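Side-chain contacts in protelomerase (PDB 4F43), which generates the closed hairpin ends of the linear chromosome of Agrobacterium tumefaciens and helps to protect them, here holding a CAAG hairpin DNA: residues Ala39-Asp44 and Glu81-Asp86; Val158-Glu163 and Asp231-Glu236; Val271-Phe276 and Ser285-Ile290. The protein carries 1 engineered substitution. One frame throughout, in Å; residues are numbered along the deposited sequence.

Contact 1: Ala39-Asp44 and Glu81-Asp86; sequences AMNGMD and EAFGDD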
ATOM      1  N   ALA A  39     -24.687  -7.886  19.450  1.00 33.30           N
ATOM      2  CA  ALA A  39     -25.856  -7.116  19.857  1.00 29.41           C
ATOM      3  C   ALA A  39     -26.764  -6.816  18.669  1.00 31.72           C
ATOM      4  O   ALA A  39     -27.974  -6.653  18.832  1.00 35.68           O
ATOM      5  CB  ALA A  39     -25.430  -5.825  20.539  1.00 21.00           C
ATOM      6  N   MET A  40     -26.180  -6.744  17.477  1.00 41.82           N
ATOM      7  CA  MET A  40     -26.956  -6.484  16.265  1.00 44.75           C
ATOM      8  C   MET A  40     -27.902  -7.631  15.907  1.00 33.95           C
ATOM      9  O   MET A  40     -28.874  -7.438  15.176  1.00 37.90           O
ATOM     10  CB  MET A  40     -26.034  -6.187  15.083  1.00 53.50           C
ATOM     11  CG  MET A  40     -25.353  -4.833  15.148  1.00 52.97           C
ATOM     12  SD  MET A  40     -24.476  -4.458  13.621  1.00 40.04           S
ATOM     13  CE  MET A  40     -25.811  -4.595  12.438  1.00 37.79           C
ATOM     14  N   ASN A  41     -27.611  -8.823  16.419  1.00 38.39           N
ATOM     15  CA  ASN A  41     -28.408 -10.006  16.109  1.00 48.34           C
ATOM     16  C   ASN A  41     -29.844  -9.933  16.624  1.00 54.90           C
ATOM     17  O   ASN A  41     -30.077  -9.900  17.830  1.00 48.24           O
ATOM     18  CB  ASN A  41     -27.727 -11.268  16.647  1.00 45.80           C
ATOM     19  CG  ASN A  41     -26.561 -11.711  15.789  1.00 39.20           C
ATOM     20  OD1 ASN A  41     -26.681 -12.640  14.990  1.00 39.57           O
ATOM     21  ND2 ASN A  41     -25.425 -11.043  15.945  1.00 36.00           N
ATOM     22  N   GLY A  42     -30.802  -9.910  15.702  1.00 64.47           N
ATOM     23  CA  GLY A  42     -32.208  -9.939  16.064  1.00 67.02           C
ATOM     24  C   GLY A  42     -32.896  -8.587  16.014  1.00 63.43           C
ATOM     25  O   GLY A  42     -34.116  -8.500  16.147  1.00 59.14           O
ATOM     26  N   MET A  43     -32.114  -7.528  15.822  1.00 57.98           N
ATOM     27  CA  MET A  43     -32.664  -6.177  15.772  1.00 44.89           C
ATOM     28  C   MET A  43     -33.497  -5.932  14.519  1.00 45.45           C
ATOM     29  O   MET A  43     -33.094  -6.286  13.413  1.00 41.20           O
ATOM     30  CB  MET A  43     -31.554  -5.128  15.870  1.00 39.02           C
ATOM     31  CG  MET A  43     -31.066  -4.870  17.281  1.00 42.51           C
ATOM     32  SD  MET A  43     -30.051  -3.386  17.390  1.00 48.71           S
ATOM     33  CE  MET A  43     -29.730  -3.322  19.149  1.00 31.44           C
ATOM     34  N   ASP A  44     -34.662  -5.320  14.706  1.00 45.89           N
ATOM     35  CA  ASP A  44     -35.534  -4.960  13.596  1.00 48.35           C
ATOM     36  C   ASP A  44     -35.878  -3.475  13.639  1.00 47.27           C
ATOM     37  O   ASP A  44     -36.362  -2.910  12.657  1.00 49.30           O
ATOM     38  CB  ASP A  44     -36.807  -5.811  13.612  1.00 59.79           C
ATOM     39  CG  ASP A  44     -37.360  -6.008  15.009  1.00 65.44           C
ATOM     40  OD1 ASP A  44     -38.079  -7.006  15.224  1.00 58.80           O
ATOM     41  OD2 ASP A  44     -37.069  -5.173  15.891  1.00 74.64           O
ATOM     42  N   GLU A  81     -19.645  -8.441   6.323  1.00 32.05           N
ATOM     43  CA  GLU A  81     -19.308  -9.856   6.424  1.00 45.11           C
ATOM     44  C   GLU A  81     -20.393 -10.643   7.152  1.00 58.19           C
ATOM     45  O   GLU A  81     -20.747 -11.749   6.745  1.00 68.18           O
ATOM     46  CB  GLU A  81     -17.965 -10.040   7.136  1.00 44.76           C
ATOM     47  CG  GLU A  81     -17.516 -11.489   7.247  1.00 49.10           C
ATOM     48  CD  GLU A  81     -16.244 -11.644   8.058  1.00 56.06           C
ATOM     49  OE1 GLU A  81     -15.643 -12.738   8.020  1.00 51.57           O
ATOM     50  OE2 GLU A  81     -15.848 -10.673   8.736  1.00 63.56           O
ATOM     51  N   ALA A  82     -20.921 -10.062   8.224  1.00 52.54           N
ATOM     52  CA  ALA A  82     -21.885 -10.755   9.072  1.00 45.83           C
ATOM     53  C   ALA A  82     -23.287 -10.822   8.468  1.00 42.07           C
ATOM     54  O   ALA A  82     -23.890 -11.892   8.408  1.00 43.48           O
ATOM     55  CB  ALA A  82     -21.931 -10.114  10.450  1.00 44.09           C
ATOM     56  N   PHE A  83     -23.799  -9.681   8.018  1.00 38.64           N
ATOM     57  CA  PHE A  83     -25.179  -9.604   7.547  1.00 43.19           C
ATOM     58  C   PHE A  83     -25.281  -9.486   6.030  1.00 51.23           C
ATOM     59  O   PHE A  83     -25.881 -10.337   5.375  1.00 56.20           O
ATOM     60  CB  PHE A  83     -25.906  -8.445   8.230  1.00 37.46           C
ATOM     61  CG  PHE A  83     -25.846  -8.500   9.728  1.00 31.94           C
ATOM     62  CD1 PHE A  83     -26.779  -9.228  10.446  1.00 39.57           C
ATOM     63  CD2 PHE A  83     -24.846  -7.837  10.418  1.00 18.74           C
ATOM     64  CE1 PHE A  83     -26.721  -9.287  11.825  1.00 36.35           C
ATOM     65  CE2 PHE A  83     -24.782  -7.894  11.797  1.00 16.13           C
ATOM     66  CZ  PHE A  83     -25.721  -8.619  12.501  1.00 27.89           C
ATOM     67  N   GLY A  84     -24.697  -8.430   5.473  1.00 55.11           N
ATOM     68  CA  GLY A  84     -24.714  -8.235   4.035  1.00 51.98           C
ATOM     69  C   GLY A  84     -24.641  -6.780   3.615  1.00 49.80           C
ATOM     70  O   GLY A  84     -24.441  -5.890   4.441  1.00 46.07           O
ATOM     71  N   ASP A  85     -24.806  -6.543   2.317  1.00 57.12           N
ATOM     72  CA  ASP A  85     -24.731  -5.200   1.760  1.00 69.03           C
ATOM     73  C   ASP A  85     -26.105  -4.540   1.712  1.00 73.97           C
ATOM     74  O   ASP A  85     -26.287  -3.520   1.047  1.00 76.59           O
ATOM     75  CB  ASP A  85     -24.138  -5.245   0.349  1.00 74.87           C
ATOM     76  CG  ASP A  85     -22.755  -5.863   0.315  1.00 82.17           C
ATOM     77  OD1 ASP A  85     -21.960  -5.599   1.243  1.00 84.99           O
ATOM     78  OD2 ASP A  85     -22.463  -6.614  -0.639  1.00 83.41           O
ATOM     79  N   ASP A  86     -27.069  -5.122   2.415  1.00 72.48           N
ATOM     80  CA  ASP A  86     -28.444  -4.637   2.365  1.00 61.84           C
ATOM     81  C   ASP A  86     -28.932  -4.159   3.728  1.00 50.15           C
ATOM     82  O   ASP A  86     -30.051  -3.661   3.857  1.00 53.44           O
ATOM     83  CB  ASP A  86     -29.372  -5.736   1.846  1.00 71.92           C
ATOM     84  CG  ASP A  86     -28.746  -6.550   0.731  1.00 82.90           C
ATOM     85  OD1 ASP A  86     -28.122  -7.590   1.033  1.00 85.81           O
ATOM     86  OD2 ASP A  86     -28.876  -6.150  -0.446  1.00 82.14           O
TER

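Contact 2: Val158-Glu163 and Asp231-Glu236; sequences VFTQAE and DDFSSE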
ATOM      1  N   VAL A 158       4.847  -7.093  -4.165  1.00 40.11           N
ATOM      2  CA  VAL A 158       6.126  -7.788  -4.303  1.00 35.49           C
ATOM      3  C   VAL A 158       6.172  -9.105  -3.536  1.00 43.14           C
ATOM      4  O   VAL A 158       6.449 -10.158  -4.110  1.00 59.82           O
ATOM      5  CB  VAL A 158       7.306  -6.903  -3.830  1.00 27.08           C
ATOM      6  CG1 VAL A 158       8.589  -7.719  -3.752  1.00 16.28           C
ATOM      7  CG2 VAL A 158       7.488  -5.711  -4.753  1.00 31.80           C
ATOM      8  N   PHE A 159       5.896  -9.043  -2.238  1.00 31.86           N
ATOM      9  CA  PHE A 159       6.033 -10.212  -1.376  1.00 26.10           C
ATOM     10  C   PHE A 159       4.911 -11.239  -1.530  1.00 37.38           C
ATOM     11  O   PHE A 159       5.132 -12.432  -1.319  1.00 49.66           O
ATOM     12  CB  PHE A 159       6.143  -9.794   0.094  1.00 27.20           C
ATOM     13  CG  PHE A 159       7.444  -9.127   0.444  1.00 45.12           C
ATOM     14  CD1 PHE A 159       8.611  -9.866   0.541  1.00 47.41           C
ATOM     15  CD2 PHE A 159       7.498  -7.768   0.693  1.00 42.07           C
ATOM     16  CE1 PHE A 159       9.806  -9.258   0.870  1.00 44.98           C
ATOM     17  CE2 PHE A 159       8.687  -7.155   1.021  1.00 36.64           C
ATOM     18  CZ  PHE A 159       9.844  -7.901   1.110  1.00 41.05           C
ATOM     19  N   THR A 160       3.712 -10.791  -1.893  1.00 40.21           N
ATOM     20  CA  THR A 160       2.556 -11.685  -1.835  1.00 39.83           C
ATOM     21  C   THR A 160       1.922 -12.086  -3.171  1.00 29.08           C
ATOM     22  O   THR A 160       1.434 -13.207  -3.303  1.00 20.84           O
ATOM     23  CB  THR A 160       1.452 -11.127  -0.909  1.00 34.17           C
ATOM     24  OG1 THR A 160       0.873  -9.957  -1.496  1.00 45.37           O
ATOM     25  CG2 THR A 160       2.023 -10.776   0.456  1.00 14.91           C
ATOM     26  N   GLN A 161       1.912 -11.192  -4.155  1.00 30.81           N
ATOM     27  CA  GLN A 161       1.106 -11.449  -5.349  1.00 34.42           C
ATOM     28  C   GLN A 161       1.614 -10.839  -6.658  1.00 34.34           C
ATOM     29  O   GLN A 161       0.816 -10.483  -7.525  1.00 39.16           O
ATOM     30  CB  GLN A 161      -0.337 -11.003  -5.101  1.00 41.58           C
ATOM     31  CG  GLN A 161      -0.466  -9.550  -4.672  1.00 35.66           C
ATOM     32  CD  GLN A 161      -1.888  -9.174  -4.313  1.00 40.09           C
ATOM     33  OE1 GLN A 161      -2.733 -10.040  -4.084  1.00 52.55           O
ATOM     34  NE2 GLN A 161      -2.163  -7.875  -4.264  1.00 35.37           N
ATOM     35  N   ALA A 162       2.929 -10.732  -6.811  1.00 39.35           N
ATOM     36  CA  ALA A 162       3.496 -10.222  -8.056  1.00 40.03           C
ATOM     37  C   ALA A 162       3.746 -11.346  -9.058  1.00 48.05           C
ATOM     38  O   ALA A 162       4.102 -12.461  -8.677  1.00 45.94           O
ATOM     39  CB  ALA A 162       4.782  -9.456  -7.787  1.00 38.18           C
ATOM     40  N   GLU A 163       3.551 -11.045 -10.338  1.00 41.10           N
ATOM     41  CA  GLU A 163       3.827 -12.003 -11.406  1.00 42.46           C
ATOM     42  C   GLU A 163       4.608 -11.329 -12.526  1.00 53.76           C
ATOM     43  O   GLU A 163       4.029 -10.881 -13.515  1.00 59.56           O
ATOM     44  CB  GLU A 163       2.531 -12.588 -11.970  1.00 46.78           C
ATOM     45  CG  GLU A 163       1.640 -13.264 -10.945  1.00 54.61           C
ATOM     46  CD  GLU A 163       0.236 -13.503 -11.467  1.00 71.73           C
ATOM     47  OE1 GLU A 163      -0.647 -13.868 -10.664  1.00 78.23           O
ATOM     48  OE2 GLU A 163       0.018 -13.321 -12.683  1.00 67.53           O
ATOM     49  N   ASP A 231      -3.293  -8.471   6.561  1.00 56.08           N
ATOM     50  CA  ASP A 231      -3.066  -8.520   8.001  1.00 62.40           C
ATOM     51  C   ASP A 231      -1.998  -9.556   8.339  1.00 59.13           C
ATOM     52  O   ASP A 231      -1.111  -9.307   9.161  1.00 51.22           O
ATOM     53  CB  ASP A 231      -4.368  -8.830   8.741  1.00 68.24           C
ATOM     54  CG  ASP A 231      -5.463  -7.825   8.436  1.00 73.90           C
ATOM     55  OD1 ASP A 231      -5.445  -6.726   9.028  1.00 67.79           O
ATOM     56  OD2 ASP A 231      -6.341  -8.135   7.602  1.00 78.16           O
ATOM     57  N   ASP A 232      -2.095 -10.717   7.695  1.00 60.50           N
ATOM     58  CA  ASP A 232      -1.104 -11.773   7.857  1.00 62.69           C
ATOM     59  C   ASP A 232       0.278 -11.271   7.468  1.00 52.23           C
ATOM     60  O   ASP A 232       1.239 -11.443   8.215  1.00 43.54           O
ATOM     61  CB  ASP A 232      -1.470 -12.993   7.009  1.00 65.30           C
ATOM     62  CG  ASP A 232      -2.650 -13.759   7.569  1.00 62.94           C
ATOM     63  OD1 ASP A 232      -2.794 -13.810   8.808  1.00 64.59           O
ATOM     64  OD2 ASP A 232      -3.435 -14.310   6.769  1.00 56.63           O
ATOM     65  N   PHE A 233       0.365 -10.644   6.299  1.00 44.47           N
ATOM     66  CA  PHE A 233       1.617 -10.076   5.813  1.00 44.63           C
ATOM     67  C   PHE A 233       2.166  -9.032   6.780  1.00 46.41           C
ATOM     68  O   PHE A 233       3.374  -8.972   7.025  1.00 46.80           O
ATOM     69  CB  PHE A 233       1.415  -9.455   4.429  1.00 38.68           C
ATOM     70  CG  PHE A 233       2.587  -8.645   3.954  1.00 35.73           C
ATOM     71  CD1 PHE A 233       3.715  -9.267   3.448  1.00 31.09           C
ATOM     72  CD2 PHE A 233       2.559  -7.261   4.010  1.00 35.98           C
ATOM     73  CE1 PHE A 233       4.794  -8.523   3.012  1.00 29.72           C
ATOM     74  CE2 PHE A 233       3.636  -6.514   3.574  1.00 33.68           C
ATOM     75  CZ  PHE A 233       4.753  -7.146   3.073  1.00 31.95           C
ATOM     76  N   SER A 234       1.272  -8.212   7.323  1.00 41.47           N
ATOM     77  CA  SER A 234       1.656  -7.191   8.289  1.00 26.77           C
ATOM     78  C   SER A 234       2.293  -7.821   9.522  1.00 29.50           C
ATOM     79  O   SER A 234       3.461  -7.568   9.823  1.00 27.07           O
ATOM     80  CB  SER A 234       0.446  -6.346   8.695  1.00 17.44           C
ATOM     81  OG  SER A 234      -0.043  -5.592   7.597  1.00 14.09           O
ATOM     82  N   SER A 235       1.527  -8.658  10.218  1.00 34.77           N
ATOM     83  CA  SER A 235       2.004  -9.291  11.446  1.00 47.52           C
ATOM     84  C   SER A 235       3.247 -10.153  11.222  1.00 49.61           C
ATOM     85  O   SER A 235       4.062 -10.328  12.127  1.00 55.30           O
ATOM     86  CB  SER A 235       0.891 -10.130  12.081  1.00 54.39           C
ATOM     87  OG  SER A 235      -0.225  -9.324  12.422  1.00 59.22           O
ATOM     88  N   GLU A 236       3.390 -10.681  10.009  1.00 45.39           N
ATOM     89  CA  GLU A 236       4.507 -11.558   9.675  1.00 48.04           C
ATOM     90  C   GLU A 236       5.798 -10.797   9.378  1.00 45.56           C
ATOM     91  O   GLU A 236       6.872 -11.184   9.840  1.00 44.28           O
ATOM     92  CB  GLU A 236       4.151 -12.436   8.472  1.00 59.27           C
ATOM     93  CG  GLU A 236       5.284 -13.317   7.970  1.00 74.57           C
ATOM     94  CD  GLU A 236       5.321 -14.670   8.651  1.00 83.76           C
ATOM     95  OE1 GLU A 236       4.842 -15.652   8.044  1.00 83.01           O
ATOM     96  OE2 GLU A 236       5.830 -14.754   9.789  1.00 88.63           O
TER

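Contact 3: Val271-Phe276 and Ser285-Ile290; sequences VAYHNF and SYFAAI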
ATOM      1  N   VAL A 271      13.046   8.414 -10.952  1.00 24.45           N
ATOM      2  CA  VAL A 271      14.165   7.957 -11.770  1.00 28.57           C
ATOM      3  C   VAL A 271      13.716   7.431 -13.133  1.00 26.40           C
ATOM      4  O   VAL A 271      14.288   7.797 -14.163  1.00 28.93           O
ATOM      5  CB  VAL A 271      15.000   6.882 -11.044  1.00 30.11           C
ATOM      6  CG1 VAL A 271      16.027   6.275 -11.987  1.00 24.13           C
ATOM      7  CG2 VAL A 271      15.681   7.477  -9.821  1.00 30.07           C
ATOM      8  N   ALA A 272      12.691   6.582 -13.144  1.00 22.13           N
ATOM      9  CA  ALA A 272      12.215   6.020 -14.404  1.00 15.04           C
ATOM     10  C   ALA A 272      11.600   7.090 -15.302  1.00 18.73           C
ATOM     11  O   ALA A 272      11.628   6.966 -16.527  1.00 26.09           O
ATOM     12  CB  ALA A 272      11.241   4.890 -14.162  1.00 17.71           C
ATOM     13  N   TYR A 273      11.046   8.137 -14.696  1.00 24.39           N
ATOM     14  CA  TYR A 273      10.624   9.292 -15.479  1.00 20.32           C
ATOM     15  C   TYR A 273      11.850  10.015 -16.021  1.00 31.10           C
ATOM     16  O   TYR A 273      11.862  10.475 -17.160  1.00 32.85           O
ATOM     17  CB  TYR A 273       9.776  10.259 -14.651  1.00 11.23           C
ATOM     18  CG  TYR A 273       9.459  11.541 -15.390  1.00 14.52           C
ATOM     19  CD1 TYR A 273       8.402  11.604 -16.288  1.00 18.03           C
ATOM     20  CD2 TYR A 273      10.226  12.685 -15.198  1.00 18.04           C
ATOM     21  CE1 TYR A 273       8.114  12.771 -16.973  1.00 20.33           C
ATOM     22  CE2 TYR A 273       9.945  13.854 -15.875  1.00 16.55           C
ATOM     23  CZ  TYR A 273       8.888  13.893 -16.760  1.00 17.19           C
ATOM     24  OH  TYR A 273       8.606  15.058 -17.436  1.00 16.10           O
ATOM     25  N   HIS A 274      12.883  10.109 -15.190  1.00 29.15           N
ATOM     26  CA  HIS A 274      14.107  10.809 -15.564  1.00 30.09           C
ATOM     27  C   HIS A 274      14.835  10.115 -16.714  1.00 31.46           C
ATOM     28  O   HIS A 274      15.588  10.749 -17.453  1.00 32.99           O
ATOM     29  CB  HIS A 274      15.037  10.922 -14.353  1.00 45.89           C
ATOM     30  CG  HIS A 274      16.246  11.772 -14.595  1.00 55.78           C
ATOM     31  ND1 HIS A 274      17.391  11.286 -15.189  1.00 62.34           N
ATOM     32  CD2 HIS A 274      16.490  13.074 -14.315  1.00 57.03           C
ATOM     33  CE1 HIS A 274      18.287  12.255 -15.268  1.00 60.86           C
ATOM     34  NE2 HIS A 274      17.766  13.349 -14.744  1.00 59.63           N
ATOM     35  N   ASN A 275      14.606   8.815 -16.867  1.00 32.41           N
ATOM     36  CA  ASN A 275      15.323   8.036 -17.875  1.00 24.45           C
ATOM     37  C   ASN A 275      14.514   7.625 -19.108  1.00 23.75           C
ATOM     38  O   ASN A 275      15.015   7.699 -20.231  1.00 30.53           O
ATOM     39  CB  ASN A 275      15.958   6.794 -17.244  1.00 29.73           C
ATOM     40  CG  ASN A 275      17.144   7.129 -16.359  1.00 41.52           C
ATOM     41  OD1 ASN A 275      17.225   8.221 -15.798  1.00 53.31           O
ATOM     42  ND2 ASN A 275      18.075   6.189 -16.235  1.00 43.91           N
ATOM     43  N   PHE A 276      13.274   7.191 -18.906  1.00 23.89           N
ATOM     44  CA  PHE A 276      12.530   6.531 -19.978  1.00 22.51           C
ATOM     45  C   PHE A 276      11.364   7.328 -20.561  1.00 30.98           C
ATOM     46  O   PHE A 276      10.789   6.930 -21.573  1.00 44.25           O
ATOM     47  CB  PHE A 276      12.018   5.168 -19.501  1.00 21.22           C
ATOM     48  CG  PHE A 276      13.091   4.280 -18.944  1.00 29.49           C
ATOM     49  CD1 PHE A 276      13.875   3.510 -19.785  1.00 40.72           C
ATOM     50  CD2 PHE A 276      13.310   4.209 -17.580  1.00 35.50           C
ATOM     51  CE1 PHE A 276      14.861   2.689 -19.276  1.00 48.59           C
ATOM     52  CE2 PHE A 276      14.295   3.390 -17.063  1.00 42.37           C
ATOM     53  CZ  PHE A 276      15.071   2.629 -17.913  1.00 48.88           C
ATOM     54  N   SER A 285       1.017  11.864 -16.242  1.00 14.32           N
ATOM     55  CA  SER A 285       0.567  10.809 -17.140  0.99 16.92           C
ATOM     56  C   SER A 285       1.480   9.589 -17.065  1.00 17.83           C
ATOM     57  O   SER A 285       1.006   8.457 -16.971  1.00 30.34           O
ATOM     58  CB  SER A 285       0.486  11.323 -18.577  0.99 19.15           C
ATOM     59  OG  SER A 285      -0.132  10.367 -19.422  0.99 16.53           O
ATOM     60  N   TYR A 286       2.787   9.829 -17.105  1.00 15.21           N
ATOM     61  CA  TYR A 286       3.764   8.752 -17.039  1.00 22.58           C
ATOM     62  C   TYR A 286       3.692   8.052 -15.688  1.00 22.57           C
ATOM     63  O   TYR A 286       3.753   6.822 -15.612  1.00 33.91           O
ATOM     64  CB  TYR A 286       5.173   9.288 -17.292  1.00 24.91           C
ATOM     65  CG  TYR A 286       6.207   8.203 -17.474  1.00 32.87           C
ATOM     66  CD1 TYR A 286       6.199   7.394 -18.602  1.00 31.60           C
ATOM     67  CD2 TYR A 286       7.193   7.990 -16.522  1.00 31.35           C
ATOM     68  CE1 TYR A 286       7.142   6.400 -18.775  1.00 24.78           C
ATOM     69  CE2 TYR A 286       8.141   6.999 -16.687  1.00 26.26           C
ATOM     70  CZ  TYR A 286       8.110   6.207 -17.814  1.00 22.34           C
ATOM     71  OH  TYR A 286       9.049   5.217 -17.985  1.00 19.96           O
ATOM     72  N   PHE A 287       3.558   8.845 -14.628  1.00 22.80           N
ATOM     73  CA  PHE A 287       3.395   8.307 -13.283  1.00 13.72           C
ATOM     74  C   PHE A 287       2.176   7.398 -13.208  1.00  9.68           C
ATOM     75  O   PHE A 287       2.264   6.267 -12.734  1.00 14.78           O
ATOM     76  CB  PHE A 287       3.271   9.440 -12.265  1.00 17.15           C
ATOM     77  CG  PHE A 287       4.588   9.924 -11.732  1.00 22.01           C
ATOM     78  CD1 PHE A 287       5.662  10.131 -12.580  1.00 22.11           C
ATOM     79  CD2 PHE A 287       4.749  10.179 -10.382  1.00 24.55           C
ATOM     80  CE1 PHE A 287       6.875  10.576 -12.091  1.00 27.98           C
ATOM     81  CE2 PHE A 287       5.956  10.627  -9.886  1.00 28.75           C
ATOM     82  CZ  PHE A 287       7.021  10.826 -10.743  1.00 29.54           C
ATOM     83  N   ALA A 288       1.044   7.894 -13.696  1.00 11.74           N
ATOM     84  CA  ALA A 288      -0.192   7.122 -13.698  1.00 12.77           C
ATOM     85  C   ALA A 288      -0.056   5.847 -14.527  1.00 16.31           C
ATOM     86  O   ALA A 288      -0.651   4.820 -14.203  1.00 24.60           O
ATOM     87  CB  ALA A 288      -1.342   7.969 -14.215  1.00  8.54           C
ATOM     88  N   ALA A 289       0.738   5.919 -15.591  1.00 21.11           N
ATOM     89  CA  ALA A 289       0.925   4.784 -16.487  1.00 16.71           C
ATOM     90  C   ALA A 289       1.764   3.681 -15.850  1.00 18.63           C
ATOM     91  O   ALA A 289       1.396   2.507 -15.894  1.00 25.53           O
ATOM     92  CB  ALA A 289       1.559   5.243 -17.794  1.00 15.40           C
ATOM     93  N   ILE A 290       2.889   4.064 -15.258  1.00 14.74           N
ATOM     94  CA  ILE A 290       3.825   3.093 -14.703  1.00 14.29           C
ATOM     95  C   ILE A 290       3.410   2.588 -13.322  1.00 20.52           C
ATOM     96  O   ILE A 290       3.789   1.490 -12.918  1.00 26.77           O
ATOM     97  CB  ILE A 290       5.249   3.672 -14.638  1.00 17.42           C
ATOM     98  CG1 ILE A 290       5.290   4.868 -13.682  1.00 26.00           C
ATOM     99  CG2 ILE A 290       5.724   4.057 -16.034  1.00 11.51           C
ATOM    100  CD1 ILE A 290       6.501   5.758 -13.850  1.00 15.15           C
TER

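Contact 1: Ala39-Asp44 and Glu81-Asp86
M40 lays its side chain along one corner of the F83 ring, touching it both at the root and at the tip. CB of M40 lies 3.6 Å from CZ of F83, and the terminal methyl CE comes in to 3.5 Å from CE2 of the same ring. Between these two touches the chain runs out extended from CG, with SD 3.9 Å from F83 CE2, and then folds at its last torsion (chi3 57°); that bend is what carries the methyl back to the ring instead of past it. The sulfur sits 5.0 Å from the centroid of the F83 ring and 57° off its normal, a Met-aromatic contact of oblique geometry. The contact joins the C-terminal end of helix 28-40 to the residue that follows helix 65-82, in the N-terminal part of this construct. The CB of F83 already points toward M40, and with CG anti to the carbonyl carbon (chi1 -54°) the ring is brought to M40, while the backbone turns off at G84, whose phi is positive. On the M40 side the chain leaves its helix through a type II turn from M40 to M43, with G42 in its third position; the closing bond from M43 N to M40 O is weak at 3.3 Å. N41, within that turn, adds a looser touch, its ND2 4.2 Å from CZ of F83, while OD1 is hydrogen-bonded to N of G6. I37 and H87 also pack on F83, and L52 of helix 46-59 touches M40.

Contact 2: Val158-Glu163 and Asp231-Glu236
OG1 of T160, a residue whose methyl packs against F233 of the other segment, is hydrogen-bonded to O of Y156, one turn earlier in its own helix. The first torsion of T160 (chi1 69°) sets OG1 between the backbone N and the carbonyl carbon and turns the methyl CG2 toward helix 230-248, 3.8 Å from CD1 of F233. F233 holds its CG anti to the backbone N (chi1 170°), which makes the ring stand out from helix 230-248 and enter the angle between T160 and F159. Its leading atom is CE1, 3.5 Å from CB of F159; the same CE1 lies 3.6 Å from CD2 of F159, and CZ of F233 is 3.7 Å from that CD2. The rings approach through CE1 and CZ of F233 and CG and CD2 of F159. Their centroids are 5.7 Å apart and the planes 35° to one another, an oblique pairing, and F159 also meets W225 edge-to-face. Helix 155-161, which includes a wider pi-type turn, is thus joined to helix 230-248 inside the telomere resolvase catalytic domain. The site adjoins the hairpin DNA: F233 also packs on a phosphate and S234 on a thymine base. Within helix 230-248, O of D231, two residues before F233, receives the backbone N of S235 at 2.9 Å from that O and, weakly, its OG. No hydrogen bond passes between the two segments; the hydroxyl of T160 is satisfied within its own helix by O of Y156, and what crosses is carbon against carbon, so shape and burial, not bond direction, probably set how the helices meet beside the DNA.

Contact 3: Val271-Phe276 and Ser285-Ile290
Y286 is the bump of this contact, and it fills the hollow formed by A272, Y273 and F276 on the neighbouring helix. The two helices, 263-276 and 283-291, are consecutive helices joined by a short loop within the telomere resolvase catalytic domain; the short segments pass 10.5 Å apart at closest approach with a crossing angle of 112°. Across the distance between the axes, aromatic rings make the contact. With CG anti to the backbone N (chi1 -170°), Y286 points toward helix 263-276: its CE2 lies 3.6 Å from the backbone CA of Y273, and its OH reaches on to 3.3 Å from CB of F276. The ring therefore lies against the backbone of the facing helix as well as its side chains. I290, one turn further along the same helix, lays CG2 3.7 Å above one face of the Y286 ring, toward its rim, so that one face of the ring is covered from its own helix. P201 of strand 198-201 touches A272, Y286 and I290. Y273 forms the flank of the hollow. Its CD1 meets CD2 of Y286 at 3.8 Å, the Y286 atom lying near the plane of the Y273 ring, at its edge. From CB of the same tyrosine, F287 CE1 is 3.9 Å away, an approach made at the edge of the F287 ring, which also packs on A269, E270 and Y304. At the tip of the Y286 ring, A272 O accepts N of F276 at 2.9 Å and lies 3.4 Å from OH of Y286.

Overall arrangement
The contacts follow one another along the chain without touching. Contact 1 lies in the N-terminal helical part, its centre about 30 Å from that of the chain, whereas contacts 2 and 3 both fall within the telomere resolvase catalytic domain, with centres about 25 Å apart. Contacts 1 and 3 occupy opposite sides of the chain's centre, about 46 Å between their centres. Contact 2 is the one nearest the bound hairpin, about 4 Å at the nearest atoms, against about 8 Å for contact 3 and about 9 Å for contact 1. Helices 230-248 and 263-276 succeed each other in sequence, linking contact 2 to contact 3. Each contact includes at least one phenylalanine or tyrosine ring.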